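Local structure of flavin-containing monooxygenase (Allium sativum, 6WPU) at residues M98-Y103 and V342-C347; L35-E40 and L349-I354; N92-V97 and R419-E424. The protein binds FAD and, as the S-allyl-L-cysteine S-oxygenase of garlic, probably transfers oxygen to the sulfur of S-allyl-L-cysteine. One frame throughout, in Å; residues are numbered along the deposited sequence.

Contact 1 (M98-Y103 and V342-C347); sequences MGFLDY and VPFPLC. With FAD (flavin-adenine dinucleotide), chain B.
The F100 ring carries CB of F344 over one face, a CH-pi contact 3.9 Å from the ring centroid and 19° off the normal. The two rings are nearly parallel but slid apart, so they barely overlap. At the edge of the F344 ring, in its plane, lies C4' of the FAD ribityl chain. Here a loop closes on the N-terminal turn of helix 343-358, at the flavin pocket of the FAD-binding fold. M98, P343 and F344 all belong to that pocket. F344 CG stands beside its backbone N (chi1 -63°), which directs the ring to the 98-103 loop. There F344 CD2 comes 3.1 Å from the carbonyl O of M98, and CE2 touches M98 CE. With only an alanine here, M98 CE and the ribityl chain would probably lose their aromatic neighbour, opening a gap between loop and cofactor. Further along, L101 CD2 packs on P345 CB at 3.7 Å, the side chains crossing at about a right angle. V36 and F130 add to the packing round F100. M98 SD takes a weak hydrogen bond from FAD N3, at 3.5 Å. One water ties loop, helix and flavin together. It donates to M98 O and to FAD O2, each at 2.8 Å, and accepts from F344 N at 2.9 Å.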
# COMPACT_ATOMS: atom_id res chain seq x y z
N MET A 98 -11.60 3.99 6.74
CA MET A 98 -10.58 4.36 5.75
C MET A 98 -10.34 5.86 5.62
O MET A 98 -9.27 6.25 5.14
CB MET A 98 -10.98 3.84 4.38
CG MET A 98 -10.82 2.37 4.19
SD MET A 98 -11.42 1.90 2.56
CE MET A 98 -10.40 2.88 1.46
N GLY A 99 -11.30 6.71 5.98
CA GLY A 99 -11.20 8.11 5.63
C GLY A 99 -10.14 8.87 6.42
O GLY A 99 -9.80 8.54 7.55
N PHE A 100 -9.59 9.90 5.78
CA PHE A 100 -8.79 10.88 6.50
C PHE A 100 -9.52 11.39 7.75
O PHE A 100 -10.75 11.50 7.78
CB PHE A 100 -8.43 12.04 5.59
CG PHE A 100 -7.50 11.65 4.46
CD1 PHE A 100 -6.19 11.30 4.72
CD2 PHE A 100 -7.94 11.66 3.14
CE1 PHE A 100 -5.34 10.94 3.71
CE2 PHE A 100 -7.10 11.31 2.12
CZ PHE A 100 -5.79 10.94 2.39
N LEU A 101 -8.73 11.71 8.78
CA LEU A 101 -9.29 12.02 10.09
C LEU A 101 -10.20 13.24 10.07
O LEU A 101 -11.13 13.34 10.89
CB LEU A 101 -8.15 12.23 11.09
CG LEU A 101 -7.29 10.98 11.30
CD1 LEU A 101 -6.10 11.28 12.17
CD2 LEU A 101 -8.13 9.84 11.88
N ASP A 102 -9.97 14.19 9.18
CA ASP A 102 -10.83 15.37 9.14
C ASP A 102 -11.65 15.43 7.86
O ASP A 102 -12.11 16.50 7.46
CB ASP A 102 -9.99 16.65 9.31
CG ASP A 102 -9.06 16.89 8.13
OD1 ASP A 102 -8.91 15.99 7.27
OD2 ASP A 102 -8.49 18.00 8.05
N TYR A 103 -11.87 14.28 7.22
CA TYR A 103 -12.56 14.23 5.93
C TYR A 103 -13.25 12.88 5.82
O TYR A 103 -12.76 11.98 5.13
CB TYR A 103 -11.58 14.46 4.78
CG TYR A 103 -12.27 14.87 3.50
CD1 TYR A 103 -13.03 16.03 3.45
CD2 TYR A 103 -12.15 14.10 2.35
CE1 TYR A 103 -13.66 16.42 2.28
CE2 TYR A 103 -12.77 14.47 1.18
CZ TYR A 103 -13.52 15.63 1.15
OH TYR A 103 -14.14 15.99 -0.02
N VAL A 342 -4.27 0.74 8.12
CA VAL A 342 -5.25 1.65 7.53
C VAL A 342 -4.48 2.86 7.00
O VAL A 342 -4.04 3.70 7.79
CB VAL A 342 -6.31 2.06 8.57
CG1 VAL A 342 -7.38 2.91 7.91
CG2 VAL A 342 -6.91 0.82 9.21
N PRO A 343 -4.31 2.99 5.68
CA PRO A 343 -3.29 3.92 5.17
C PRO A 343 -3.61 5.41 5.22
O PRO A 343 -2.69 6.19 5.48
CB PRO A 343 -3.11 3.47 3.71
CG PRO A 343 -4.38 2.77 3.37
CD PRO A 343 -4.86 2.13 4.63
N PHE A 344 -4.86 5.84 4.95
CA PHE A 344 -5.11 7.27 4.78
C PHE A 344 -4.85 8.04 6.07
O PHE A 344 -4.08 9.01 6.03
CB PHE A 344 -6.54 7.54 4.25
CG PHE A 344 -6.82 6.99 2.86
CD1 PHE A 344 -5.83 6.43 2.07
CD2 PHE A 344 -8.12 7.03 2.35
CE1 PHE A 344 -6.10 5.92 0.80
CE2 PHE A 344 -8.41 6.51 1.08
CZ PHE A 344 -7.39 5.96 0.29
N PRO A 345 -5.41 7.66 7.23
CA PRO A 345 -5.09 8.42 8.46
C PRO A 345 -3.64 8.29 8.88
O PRO A 345 -3.08 9.25 9.42
CB PRO A 345 -6.05 7.84 9.51
CG PRO A 345 -6.46 6.52 8.99
CD PRO A 345 -6.40 6.59 7.50
N LEU A 346 -3.00 7.13 8.64
CA LEU A 346 -1.58 7.00 8.97
C LEU A 346 -0.72 7.99 8.18
O LEU A 346 0.16 8.65 8.74
CB LEU A 346 -1.12 5.55 8.74
CG LEU A 346 0.34 5.30 9.12
CD1 LEU A 346 0.51 3.95 9.81
CD2 LEU A 346 1.28 5.41 7.90
N CYS A 347 -0.93 8.07 6.86
CA CYS A 347 -0.17 9.01 6.04
C CYS A 347 -0.48 10.45 6.45
O CYS A 347 0.41 11.31 6.43
CB CYS A 347 -0.48 8.81 4.55
SG CYS A 347 0.10 7.20 3.86
PA FAD B . 0.11 4.91 -4.52
O1A FAD B . -1.41 4.79 -4.57
O2A FAD B . 0.95 3.93 -5.16
O5B FAD B . 0.61 6.18 -5.16
C5B FAD B . 1.96 6.53 -5.48
C4B FAD B . 1.99 7.61 -6.58
O4B FAD B . 3.28 8.09 -6.86
C3B FAD B . 1.40 7.14 -7.88
O3B FAD B . 0.44 8.04 -8.34
C2B FAD B . 2.55 7.10 -8.82
O2B FAD B . 2.19 7.36 -10.13
C1B FAD B . 3.42 8.18 -8.26
N9A FAD B . 4.83 8.02 -8.56
C8A FAD B . 5.56 6.85 -8.41
N7A FAD B . 6.83 7.05 -8.79
C5A FAD B . 6.97 8.37 -9.24
C6A FAD B . 8.02 9.12 -9.76
N6A FAD B . 9.34 8.55 -9.92
N1A FAD B . 7.82 10.41 -10.09
C2A FAD B . 6.61 11.00 -9.96
N3A FAD B . 5.55 10.31 -9.47
C4A FAD B . 5.70 9.00 -9.11
N1 FAD B . -6.14 0.69 1.51
C2 FAD B . -7.43 1.01 2.07
O2 FAD B . -7.57 2.06 2.91
N3 FAD B . -8.51 0.19 1.83
C4 FAD B . -8.40 -0.89 1.00
O4 FAD B . -9.45 -1.71 0.74
C4X FAD B . -7.17 -1.12 0.22
N5 FAD B . -7.14 -2.07 -0.80
C5X FAD B . -5.98 -2.23 -1.55
C6 FAD B . -5.95 -3.20 -2.56
C7 FAD B . -4.79 -3.35 -3.32
C7M FAD B . -4.76 -4.40 -4.40
C8 FAD B . -3.67 -2.56 -3.07
C8M FAD B . -2.41 -2.71 -3.85
C9 FAD B . -3.70 -1.60 -2.05
C9A FAD B . -4.85 -1.43 -1.29
N10 FAD B . -4.88 -0.43 -0.26
C10 FAD B . -6.04 -0.26 0.50
C1' FAD B . -3.68 0.37 0.03
C2' FAD B . -3.32 1.53 -0.87
O2' FAD B . -2.02 1.39 -1.27
C3' FAD B . -3.42 2.76 0.01
O3' FAD B . -4.77 2.91 0.18
C4' FAD B . -2.86 4.05 -0.59
O4' FAD B . -3.37 4.17 -1.86
C5' FAD B . -1.33 4.19 -0.60
O5' FAD B . -1.13 5.23 -1.51
P FAD B . 0.22 5.92 -1.97
O1P FAD B . 0.01 7.45 -2.30
O2P FAD B . 1.27 5.52 -0.87
O3P FAD B . 0.74 4.90 -3.15
O HOH W 1 -7.32 4.32 4.47

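Contact 2 (L35-E40 and L349-I354); sequences LVTARE and LQSKWI
E40 reaches from helix 32-43 to S351 and K352 of helix 343-358. Its CB lies 3.7 Å from S351 OG. E40 CG is closer still, 3.4 Å from S351 OG. The chain then bends at chi2, which carries the carboxylate along the flank of K352. E40 OE1 meets K352 NZ at 2.8 Å in a salt bridge, with the nitrogen above the carboxylate plane, 43° out of it. K352 CG, anti to its backbone N (chi1 -158°), already lies 3.3 Å from E40 OE1. The bends at chi3 and chi4 then bring NZ back to the same oxygen. E40 OE2 turns to its own helix. This OE2 of E40 accepts from R39 NE at 3.0 Å and from R39 NH2 at 2.8 Å, a side-on grip by two nitrogens on one oxygen. R43 adds a further salt bridge to OE2, and E348 pairs with R39. Three basic side chains bond the buried carboxylate, which would be expected to keep it ionised. Beside this network the helices meet through small groups. T37 OG1 rests 3.4 Å from S351 CB. Both hydroxyls serve their own helices, T37 OG1 bonding A33 O and S351 OG bonding C347 O. The axes of the segments 35-40 and 349-354 approach to 8.5 Å and cross at -34°. Helix 32-43 follows strand 24-28, and helix 343-358 comes after strand 332-334 of the same parallel sheet. Such side-by-side helices belong to the Rossmann-type FAD-binding fold, whose GxGxxG-like turn apparently leads into helix 32-43.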
# COMPACT_ATOMS: atom_id res chain seq x y z
N LEU A 35 -1.12 13.33 -1.82
CA LEU A 35 -2.21 14.31 -1.68
C LEU A 35 -2.29 14.85 -0.27
O LEU A 35 -2.37 16.07 -0.06
CB LEU A 35 -3.55 13.68 -2.08
CG LEU A 35 -3.67 13.35 -3.56
CD1 LEU A 35 -4.88 12.47 -3.79
CD2 LEU A 35 -3.78 14.63 -4.37
N VAL A 36 -2.29 13.97 0.74
CA VAL A 36 -2.46 14.48 2.09
C VAL A 36 -1.17 15.16 2.55
O VAL A 36 -1.21 16.14 3.31
CB VAL A 36 -2.95 13.38 3.05
CG1 VAL A 36 -1.85 12.37 3.41
CG2 VAL A 36 -3.58 14.00 4.30
N THR A 37 -0.01 14.70 2.06
CA THR A 37 1.24 15.36 2.40
C THR A 37 1.26 16.80 1.89
O THR A 37 1.69 17.71 2.60
CB THR A 37 2.44 14.57 1.84
OG1 THR A 37 2.51 13.29 2.47
CG2 THR A 37 3.76 15.31 2.10
N ALA A 38 0.76 17.01 0.67
CA ALA A 38 0.67 18.36 0.12
C ALA A 38 -0.20 19.24 1.00
O ALA A 38 0.14 20.40 1.27
CB ALA A 38 0.12 18.32 -1.30
N ARG A 39 -1.34 18.71 1.45
CA ARG A 39 -2.23 19.49 2.31
C ARG A 39 -1.55 19.84 3.63
O ARG A 39 -1.56 21.00 4.05
CB ARG A 39 -3.52 18.72 2.57
CG ARG A 39 -4.51 19.46 3.46
CD ARG A 39 -5.68 18.56 3.82
NE ARG A 39 -5.34 17.65 4.91
CZ ARG A 39 -6.21 16.86 5.55
NH1 ARG A 39 -7.49 16.84 5.19
NH2 ARG A 39 -5.79 16.10 6.55
N GLU A 40 -0.91 18.85 4.27
CA GLU A 40 -0.34 19.09 5.59
C GLU A 40 0.86 20.02 5.54
O GLU A 40 1.07 20.80 6.47
CB GLU A 40 0.03 17.75 6.24
CG GLU A 40 -1.18 16.87 6.53
CD GLU A 40 -2.19 17.53 7.48
OE1 GLU A 40 -1.76 18.09 8.51
OE2 GLU A 40 -3.41 17.52 7.18
N LEU A 349 -1.17 11.52 9.47
CA LEU A 349 -0.46 11.84 10.70
C LEU A 349 1.04 11.89 10.48
O LEU A 349 1.73 12.74 11.06
CB LEU A 349 -0.83 10.84 11.78
CG LEU A 349 -2.27 10.97 12.26
CD1 LEU A 349 -2.67 9.74 13.09
CD2 LEU A 349 -2.46 12.26 13.08
N GLN A 350 1.57 11.02 9.62
CA GLN A 350 2.98 11.10 9.27
C GLN A 350 3.33 12.45 8.67
O GLN A 350 4.35 13.05 9.01
CB GLN A 350 3.36 9.99 8.29
CG GLN A 350 3.45 8.61 8.89
CD GLN A 350 3.96 7.62 7.88
OE1 GLN A 350 3.66 7.72 6.69
NE2 GLN A 350 4.76 6.65 8.34
N SER A 351 2.51 12.93 7.74
CA SER A 351 2.89 14.15 7.05
C SER A 351 2.61 15.36 7.93
O SER A 351 3.30 16.37 7.82
CB SER A 351 2.16 14.23 5.71
OG SER A 351 0.76 14.14 5.89
N LYS A 352 1.63 15.25 8.83
CA LYS A 352 1.42 16.27 9.85
C LYS A 352 2.66 16.39 10.74
O LYS A 352 3.08 17.50 11.08
CB LYS A 352 0.18 15.91 10.67
CG LYS A 352 -0.48 17.07 11.41
CD LYS A 352 -1.71 16.58 12.19
CE LYS A 352 -2.85 16.14 11.27
NZ LYS A 352 -3.50 17.30 10.58
N TRP A 353 3.25 15.26 11.10
CA TRP A 353 4.48 15.25 11.89
C TRP A 353 5.64 15.87 11.11
O TRP A 353 6.37 16.73 11.62
CB TRP A 353 4.80 13.82 12.29
CG TRP A 353 5.98 13.64 13.18
CD1 TRP A 353 6.33 14.40 14.27
CD2 TRP A 353 6.97 12.62 13.08
NE1 TRP A 353 7.49 13.92 14.84
CE2 TRP A 353 7.90 12.82 14.13
CE3 TRP A 353 7.18 11.55 12.19
CZ2 TRP A 353 9.01 11.99 14.32
CZ3 TRP A 353 8.28 10.73 12.38
CH2 TRP A 353 9.18 10.95 13.44
N ILE A 354 5.81 15.43 9.85
CA ILE A 354 6.89 15.94 9.02
C ILE A 354 6.79 17.46 8.89
O ILE A 354 7.79 18.17 9.04
CB ILE A 354 6.88 15.26 7.64
CG1 ILE A 354 7.25 13.78 7.75
CG2 ILE A 354 7.85 15.97 6.67
CD1 ILE A 354 6.92 13.03 6.45

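Contact 3 (N92-V97 and R419-E424); sequences NLPREV and RLMYKE. With FAD (flavin-adenine dinucleotide), chain B.
V97 and M421 meet most tightly, V97 CG2 standing only 3.4 Å from M421 CB. The two side chains slide past each other in opposite directions. This apolar contact joins the flavin-binding loop and short helix 95-98 of the monooxygenase fold to helix 416-431, near the C-terminal end of the chain. M421 runs extended beyond CG, which takes its sulfur past V97 to the start of the short helix. M421 SD lies 4.0 Å from E96 CB and, more loosely, 4.4 Å from P94 CG. The methyl CE also reaches E96 CB, with the glutamate chain crossing the methionine at about a right angle. A second patch is formed by L93 and Y422, crossing obliquely. L93 CD2 sits 4.1 Å from Y422 CD1. The other methyl, L93 CD1, lies on the flavin side, 4.0 Å from FAD O2. L93 thus lies between helix 416-431 and the flavin.

In the next shell, P94 is the N-cap residue of helix 95-98, and V97 N makes a weak backbone bond to P94 O. The carboxylate of E96 is held by a salt bridge to R116, which also touches P94 and M421. R418, on helix 416-431, bonds V97 O, and R429 of the same helix bonds N92 O, so polar ties flank the apolar patch. N92 begins the segment and belongs to the FAD pocket. Its backbone N donates to the flavin carbonyl FAD O4 at 2.8 Å, with an N-H...O angle of 156°.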
# COMPACT_ATOMS: atom_id res chain seq x y z
N ASN A 92 -11.30 -3.63 1.45
CA ASN A 92 -11.28 -4.66 2.49
C ASN A 92 -11.42 -4.06 3.88
O ASN A 92 -11.25 -4.78 4.87
CB ASN A 92 -10.00 -5.51 2.39
CG ASN A 92 -8.73 -4.69 2.51
OD1 ASN A 92 -8.73 -3.59 3.06
ND2 ASN A 92 -7.65 -5.22 1.97
N LEU A 93 -11.70 -2.77 3.97
CA LEU A 93 -12.00 -2.06 5.20
C LEU A 93 -13.31 -1.31 5.02
O LEU A 93 -13.60 -0.85 3.90
CB LEU A 93 -10.87 -1.06 5.54
CG LEU A 93 -9.48 -1.63 5.82
CD1 LEU A 93 -8.48 -0.49 5.89
CD2 LEU A 93 -9.50 -2.43 7.13
N PRO A 94 -14.13 -1.20 6.05
CA PRO A 94 -15.35 -0.39 5.94
C PRO A 94 -14.98 1.06 5.73
O PRO A 94 -13.93 1.53 6.19
CB PRO A 94 -16.05 -0.61 7.29
CG PRO A 94 -14.95 -0.94 8.23
CD PRO A 94 -13.88 -1.65 7.44
N ARG A 95 -15.82 1.77 4.98
CA ARG A 95 -15.42 3.09 4.51
C ARG A 95 -15.23 4.07 5.66
O ARG A 95 -14.41 4.99 5.55
CB ARG A 95 -16.43 3.61 3.48
CG ARG A 95 -17.84 3.84 4.02
CD ARG A 95 -18.84 4.03 2.88
NE ARG A 95 -18.60 5.25 2.10
CZ ARG A 95 -18.99 5.42 0.84
NH1 ARG A 95 -19.62 4.45 0.18
NH2 ARG A 95 -18.73 6.57 0.21
N GLU A 96 -15.95 3.89 6.79
CA GLU A 96 -15.76 4.79 7.93
C GLU A 96 -14.33 4.73 8.45
O GLU A 96 -13.77 5.75 8.86
CB GLU A 96 -16.75 4.46 9.06
CG GLU A 96 -18.23 4.58 8.71
CD GLU A 96 -18.80 3.29 8.12
OE1 GLU A 96 -18.09 2.26 8.11
OE2 GLU A 96 -19.97 3.31 7.66
N VAL A 97 -13.74 3.53 8.44
CA VAL A 97 -12.38 3.33 8.96
C VAL A 97 -11.34 3.98 8.05
O VAL A 97 -10.32 4.48 8.53
CB VAL A 97 -12.13 1.82 9.16
CG1 VAL A 97 -10.66 1.46 8.99
CG2 VAL A 97 -12.62 1.39 10.50
N ARG A 419 -10.70 2.03 16.24
CA ARG A 419 -9.95 0.87 16.70
C ARG A 419 -10.84 -0.37 16.71
O ARG A 419 -10.44 -1.44 16.24
CB ARG A 419 -9.37 1.12 18.09
CG ARG A 419 -8.10 1.98 18.13
CD ARG A 419 -7.69 2.21 19.57
NE ARG A 419 -6.49 3.02 19.73
CZ ARG A 419 -5.27 2.52 19.86
NH1 ARG A 419 -5.09 1.20 19.82
NH2 ARG A 419 -4.23 3.32 20.02
N LEU A 420 -12.06 -0.23 17.23
CA LEU A 420 -12.95 -1.38 17.36
C LEU A 420 -13.43 -1.88 15.99
O LEU A 420 -13.52 -3.09 15.77
CB LEU A 420 -14.14 -1.02 18.25
CG LEU A 420 -13.82 -0.73 19.72
CD1 LEU A 420 -15.05 -0.25 20.46
CD2 LEU A 420 -13.20 -1.96 20.39
N MET A 421 -13.75 -0.96 15.07
CA MET A 421 -14.16 -1.40 13.74
C MET A 421 -13.05 -2.19 13.06
O MET A 421 -13.32 -3.21 12.40
CB MET A 421 -14.54 -0.20 12.88
CG MET A 421 -16.00 0.20 12.89
SD MET A 421 -16.27 1.47 11.62
CE MET A 421 -17.81 2.17 12.18
N TYR A 422 -11.80 -1.74 13.22
CA TYR A 422 -10.68 -2.45 12.63
C TYR A 422 -10.56 -3.86 13.19
O TYR A 422 -10.32 -4.81 12.44
CB TYR A 422 -9.38 -1.68 12.87
CG TYR A 422 -8.20 -2.38 12.25
CD1 TYR A 422 -7.96 -2.29 10.88
CD2 TYR A 422 -7.34 -3.16 13.01
CE1 TYR A 422 -6.88 -2.94 10.30
CE2 TYR A 422 -6.27 -3.82 12.44
CZ TYR A 422 -6.04 -3.71 11.09
OH TYR A 422 -4.97 -4.36 10.52
N LYS A 423 -10.70 -4.02 14.52
CA LYS A 423 -10.65 -5.36 15.10
C LYS A 423 -11.80 -6.21 14.61
O LYS A 423 -11.64 -7.42 14.36
CB LYS A 423 -10.65 -5.28 16.63
CG LYS A 423 -9.36 -4.78 17.22
CD LYS A 423 -9.31 -5.00 18.74
CE LYS A 423 -8.13 -4.26 19.38
NZ LYS A 423 -7.82 -4.76 20.76
N GLU A 424 -12.97 -5.60 14.42
CA GLU A 424 -14.16 -6.33 14.00
C GLU A 424 -14.03 -6.80 12.55
O GLU A 424 -14.37 -7.95 12.23
CB GLU A 424 -15.39 -5.45 14.17
CG GLU A 424 -16.69 -6.12 13.80
CD GLU A 424 -17.23 -6.98 14.93
OE1 GLU A 424 -16.66 -6.94 16.05
OE2 GLU A 424 -18.23 -7.69 14.68
PA FAD B . 0.11 4.91 -4.52
O1A FAD B . -1.41 4.79 -4.57
O2A FAD B . 0.95 3.93 -5.16
O5B FAD B . 0.61 6.18 -5.16
C5B FAD B . 1.96 6.53 -5.48
C4B FAD B . 1.99 7.61 -6.58
O4B FAD B . 3.28 8.09 -6.86
C3B FAD B . 1.40 7.14 -7.88
O3B FAD B . 0.44 8.04 -8.34
C2B FAD B . 2.55 7.10 -8.82
O2B FAD B . 2.19 7.36 -10.13
C1B FAD B . 3.42 8.18 -8.26
N9A FAD B . 4.83 8.02 -8.56
C8A FAD B . 5.56 6.85 -8.41
N7A FAD B . 6.83 7.05 -8.79
C5A FAD B . 6.97 8.37 -9.24
C6A FAD B . 8.02 9.12 -9.76
N6A FAD B . 9.34 8.55 -9.92
N1A FAD B . 7.82 10.41 -10.09
C2A FAD B . 6.61 11.00 -9.96
N3A FAD B . 5.55 10.31 -9.47
C4A FAD B . 5.70 9.00 -9.11
N1 FAD B . -6.14 0.69 1.51
C2 FAD B . -7.43 1.01 2.07
O2 FAD B . -7.57 2.06 2.91
N3 FAD B . -8.51 0.19 1.83
C4 FAD B . -8.40 -0.89 1.00
O4 FAD B . -9.45 -1.71 0.74
C4X FAD B . -7.17 -1.12 0.22
N5 FAD B . -7.14 -2.07 -0.80
C5X FAD B . -5.98 -2.23 -1.55
C6 FAD B . -5.95 -3.20 -2.56
C7 FAD B . -4.79 -3.35 -3.32
C7M FAD B . -4.76 -4.40 -4.40
C8 FAD B . -3.67 -2.56 -3.07
C8M FAD B . -2.41 -2.71 -3.85
C9 FAD B . -3.70 -1.60 -2.05
C9A FAD B . -4.85 -1.43 -1.29
N10 FAD B . -4.88 -0.43 -0.26
C10 FAD B . -6.04 -0.26 0.50
C1' FAD B . -3.68 0.37 0.03
C2' FAD B . -3.32 1.53 -0.87
O2' FAD B . -2.02 1.39 -1.27
C3' FAD B . -3.42 2.76 0.01
O3' FAD B . -4.77 2.91 0.18
C4' FAD B . -2.86 4.05 -0.59
O4' FAD B . -3.37 4.17 -1.86
C5' FAD B . -1.33 4.19 -0.60
O5' FAD B . -1.13 5.23 -1.51
P FAD B . 0.22 5.92 -1.97
O1P FAD B . 0.01 7.45 -2.30
O2P FAD B . 1.27 5.52 -0.87
O3P FAD B . 0.74 4.90 -3.15

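Contacts 1 and 2 share helix 343-358, with centres 11 Å apart. Contact 1 uses its N-terminal turn and contact 2 the turns that follow. They touch through the D102-R39 salt bridge and through L101 packed on L349. Contact 3 is centred 12 Å from contact 1, and 92-97 runs straight into 98-103. V342 meets both V97 and Y422. Contacts 2 and 3 do not touch, their centres lying 22 Å apart. Along the chain the order is 35-40, 92-97, 98-103, 342-347, 349-354, 419-424. Contact 1 is nested within both other loops, which cross. All three join early and late parts of the chain; contacts 1 and 3 touch FAD, while contact 2 packs the helices beside it.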